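Local coordinates for 2,3-dihydroxybenzoate-AMP ligase (Bacillus subtilis, PDB 1MDB), which belongs to the ANL superfamily of AMP-binding enzymes and is built of a large N-terminal part and a small C-terminal domain, at residues 503-508 with 527-532. Residues are numbered along the deposited sequence; the frame is centred on the assembly and turned at random.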
ATOM      1  N   PRO A 503       1.573 -14.025  26.323  1.00 31.36           N
ATOM      2  CA  PRO A 503       2.377 -12.806  26.482  1.00 31.35           C
ATOM      3  C   PRO A 503       2.997 -12.733  27.871  1.00 29.87           C
ATOM      4  O   PRO A 503       2.308 -12.936  28.865  1.00 30.93           O
ATOM      5  CB  PRO A 503       1.360 -11.681  26.271  1.00 30.29           C
ATOM      6  CG  PRO A 503       0.314 -12.314  25.382  1.00 32.24           C
ATOM      7  CD  PRO A 503       0.178 -13.698  25.974  1.00 29.85           C
ATOM      8  N   ASP A 504       4.291 -12.453  27.943  1.00 31.53           N
ATOM      9  CA  ASP A 504       4.951 -12.323  29.239  1.00 30.56           C
ATOM     10  C   ASP A 504       4.535 -10.996  29.843  1.00 30.83           C
ATOM     11  O   ASP A 504       4.432 -10.848  31.059  1.00 30.44           O
ATOM     12  CB  ASP A 504       6.469 -12.325  29.078  1.00 31.38           C
ATOM     13  CG  ASP A 504       7.003 -13.667  28.668  1.00 30.32           C
ATOM     14  OD1 ASP A 504       6.899 -14.602  29.483  1.00 29.74           O
ATOM     15  OD2 ASP A 504       7.517 -13.784  27.536  1.00 30.38           O
ATOM     16  N   ARG A 505       4.286 -10.023  28.977  1.00 31.10           N
ATOM     17  CA  ARG A 505       3.915  -8.699  29.444  1.00 30.37           C
ATOM     18  C   ARG A 505       2.793  -8.061  28.630  1.00 29.00           C
ATOM     19  O   ARG A 505       2.707  -8.252  27.418  1.00 29.29           O
ATOM     20  CB  ARG A 505       5.154  -7.812  29.432  1.00 28.55           C
ATOM     21  CG  ARG A 505       4.906  -6.375  29.824  1.00 31.22           C
ATOM     22  CD  ARG A 505       6.215  -5.688  30.147  1.00 27.36           C
ATOM     23  NE  ARG A 505       6.020  -4.271  30.408  1.00 30.77           N
ATOM     24  CZ  ARG A 505       6.888  -3.506  31.063  1.00 31.09           C
ATOM     25  NH1 ARG A 505       8.009  -4.030  31.531  1.00 31.24           N
ATOM     26  NH2 ARG A 505       6.640  -2.215  31.235  1.00 30.51           N
ATOM     27  N   VAL A 506       1.941  -7.299  29.306  1.00 29.02           N
ATOM     28  CA  VAL A 506       0.817  -6.627  28.659  1.00 29.40           C
ATOM     29  C   VAL A 506       0.863  -5.109  28.839  1.00 31.15           C
ATOM     30  O   VAL A 506       0.959  -4.616  29.964  1.00 31.67           O
ATOM     31  CB  VAL A 506      -0.524  -7.136  29.220  1.00 29.94           C
ATOM     32  CG1 VAL A 506      -1.675  -6.345  28.616  1.00 27.51           C
ATOM     33  CG2 VAL A 506      -0.680  -8.628  28.923  1.00 26.29           C
ATOM     34  N   GLU A 507       0.794  -4.376  27.730  1.00 29.08           N
ATOM     35  CA  GLU A 507       0.809  -2.916  27.773  1.00 30.97           C
ATOM     36  C   GLU A 507      -0.478  -2.358  27.177  1.00 30.58           C
ATOM     37  O   GLU A 507      -0.832  -2.678  26.045  1.00 29.28           O
ATOM     38  CB  GLU A 507       1.997  -2.359  26.984  1.00 30.54           C
ATOM     39  CG  GLU A 507       3.356  -2.562  27.615  1.00 33.11           C
ATOM     40  CD  GLU A 507       3.524  -1.813  28.919  1.00 35.48           C
ATOM     41  OE1 GLU A 507       2.983  -0.702  29.043  1.00 38.56           O
ATOM     42  OE2 GLU A 507       4.218  -2.328  29.816  1.00 38.43           O
ATOM     43  N   PHE A 508      -1.186  -1.536  27.941  1.00 30.41           N
ATOM     44  CA  PHE A 508      -2.413  -0.944  27.437  1.00 33.93           C
ATOM     45  C   PHE A 508      -2.136   0.452  26.889  1.00 34.37           C
ATOM     46  O   PHE A 508      -1.467   1.262  27.529  1.00 34.32           O
ATOM     47  CB  PHE A 508      -3.472  -0.892  28.535  1.00 34.78           C
ATOM     48  CG  PHE A 508      -3.908  -2.245  29.002  1.00 37.99           C
ATOM     49  CD1 PHE A 508      -3.377  -2.799  30.160  1.00 39.64           C
ATOM     50  CD2 PHE A 508      -4.806  -2.997  28.244  1.00 38.22           C
ATOM     51  CE1 PHE A 508      -3.728  -4.086  30.557  1.00 40.27           C
ATOM     52  CE2 PHE A 508      -5.165  -4.286  28.629  1.00 38.76           C
ATOM     53  CZ  PHE A 508      -4.624  -4.833  29.788  1.00 40.41           C
ATOM     54  N   GLU A 527      10.619  -0.701  19.930  1.00 30.33           N
ATOM     55  CA  GLU A 527      11.405   0.393  20.487  1.00 31.48           C
ATOM     56  C   GLU A 527      10.780   0.900  21.773  1.00 31.02           C
ATOM     57  O   GLU A 527      11.477   1.170  22.746  1.00 33.52           O
ATOM     58  CB  GLU A 527      11.487   1.553  19.487  1.00 32.67           C
ATOM     59  CG  GLU A 527      12.377   1.294  18.280  1.00 38.53           C
ATOM     60  CD  GLU A 527      12.367   2.451  17.284  1.00 43.74           C
ATOM     61  OE1 GLU A 527      12.326   3.627  17.727  1.00 45.30           O
ATOM     62  OE2 GLU A 527      12.418   2.185  16.060  1.00 42.60           O
ATOM     63  N   ALA A 528       9.459   1.029  21.771  1.00 30.29           N
ATOM     64  CA  ALA A 528       8.742   1.525  22.934  1.00 30.96           C
ATOM     65  C   ALA A 528       8.847   0.581  24.130  1.00 31.39           C
ATOM     66  O   ALA A 528       9.006   1.039  25.257  1.00 33.72           O
ATOM     67  CB  ALA A 528       7.277   1.775  22.580  1.00 29.95           C
ATOM     68  N   ILE A 529       8.755  -0.730  23.909  1.00 31.58           N
ATOM     69  CA  ILE A 529       8.872  -1.648  25.039  1.00 31.95           C
ATOM     70  C   ILE A 529      10.339  -1.721  25.459  1.00 33.41           C
ATOM     71  O   ILE A 529      10.659  -1.798  26.647  1.00 33.22           O
ATOM     72  CB  ILE A 529       8.334  -3.086  24.707  1.00 30.25           C
ATOM     73  CG1 ILE A 529       8.429  -3.980  25.945  1.00 29.37           C
ATOM     74  CG2 ILE A 529       9.132  -3.721  23.580  1.00 29.71           C
ATOM     75  CD1 ILE A 529       7.551  -3.547  27.096  1.00 31.26           C
ATOM     76  N   SER A 530      11.232  -1.674  24.481  1.00 35.34           N
ATOM     77  CA  SER A 530      12.656  -1.743  24.766  1.00 38.73           C
ATOM     78  C   SER A 530      13.084  -0.540  25.604  1.00 41.64           C
ATOM     79  O   SER A 530      13.922  -0.664  26.500  1.00 41.40           O
ATOM     80  CB  SER A 530      13.448  -1.777  23.460  1.00 39.90           C
ATOM     81  OG  SER A 530      14.812  -2.065  23.701  1.00 43.70           O
ATOM     82  N   GLU A 531      12.497   0.620  25.307  1.00 42.94           N
ATOM     83  CA  GLU A 531      12.797   1.858  26.024  1.00 44.54           C
ATOM     84  C   GLU A 531      12.271   1.805  27.454  1.00 43.87           C
ATOM     85  O   GLU A 531      12.938   2.259  28.377  1.00 41.26           O
ATOM     86  CB  GLU A 531      12.175   3.059  25.302  1.00 47.57           C
ATOM     87  CG  GLU A 531      12.860   3.442  23.994  1.00 52.03           C
ATOM     88  CD  GLU A 531      11.976   4.309  23.103  1.00 54.62           C
ATOM     89  OE1 GLU A 531      11.348   5.259  23.623  1.00 56.77           O
ATOM     90  OE2 GLU A 531      11.913   4.042  21.881  1.00 56.37           O
ATOM     91  N   LYS A 532      11.069   1.262  27.635  1.00 43.71           N
ATOM     92  CA  LYS A 532      10.503   1.161  28.972  1.00 45.32           C
ATOM     93  C   LYS A 532      11.397   0.278  29.833  1.00 45.82           C
ATOM     94  O   LYS A 532      11.708   0.624  30.972  1.00 46.93           O
ATOM     95  CB  LYS A 532       9.089   0.584  28.924  1.00 45.69           C
ATOM     96  CG  LYS A 532       8.068   1.516  28.312  1.00 45.64           C
ATOM     97  CD  LYS A 532       6.662   0.958  28.445  1.00 48.02           C
ATOM     98  CE  LYS A 532       5.632   1.931  27.884  1.00 50.34           C
ATOM     99  NZ  LYS A 532       4.243   1.377  27.909  1.00 52.77           N
TER
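E507 on strand 505-508 meets K532 of helix 522-534: the two side chains come from opposite directions, and NZ of K532 lies 2.7 Å from OE1 of E507 in a salt bridge. The ammonium group approaches from above the carboxylate, 62° out of its plane. Lysine suits this helix position because its chain, extended beyond CG, can bridge the wide gap between backbones; the axes of the two short segments come no closer than 11.4 Å.

The other oxygen of this carboxylate, OE2, accepts from R505, two residues earlier on the same face of the strand. R505 grips it side-on, with NE of R505 2.7 Å and NH2 of R505 2.8 Å from OE2 of E507. NE meets the anti lone pair, while NH2 arrives on the syn side, tilted 32° from the carboxylate plane. OE2 itself lies almost in the guanidinium plane. The chain of E507 bends at chi2, which is consistent with one oxygen turning to each cation, and its negative charge probably offsets their mutual repulsion, NH2 of R505 and NZ of K532 being 5.5 Å apart.

I529 supplies the apolar part. With CG1 anti to the backbone N (chi1 -178°), its CD1 reaches over one guanidinium face of R505, 3.7 Å from NE and offset toward the rim, as the two side chains slide past each other. The same methyl approaches CG of E507 at 4.3 Å. A branched aliphatic residue fits here, since it also packs on C473 of strand 469-478 and M463 of strand 455-465.

Strand 505-508 is an outermost strand of a three-stranded sheet, paired with strand 469-478. Helix 522-534 is thus joined to this sheet by a salt-bridge network beside the methyl of I529, a piece of alpha/beta packing in the small C-terminal domain of the AMP-binding enzyme fold.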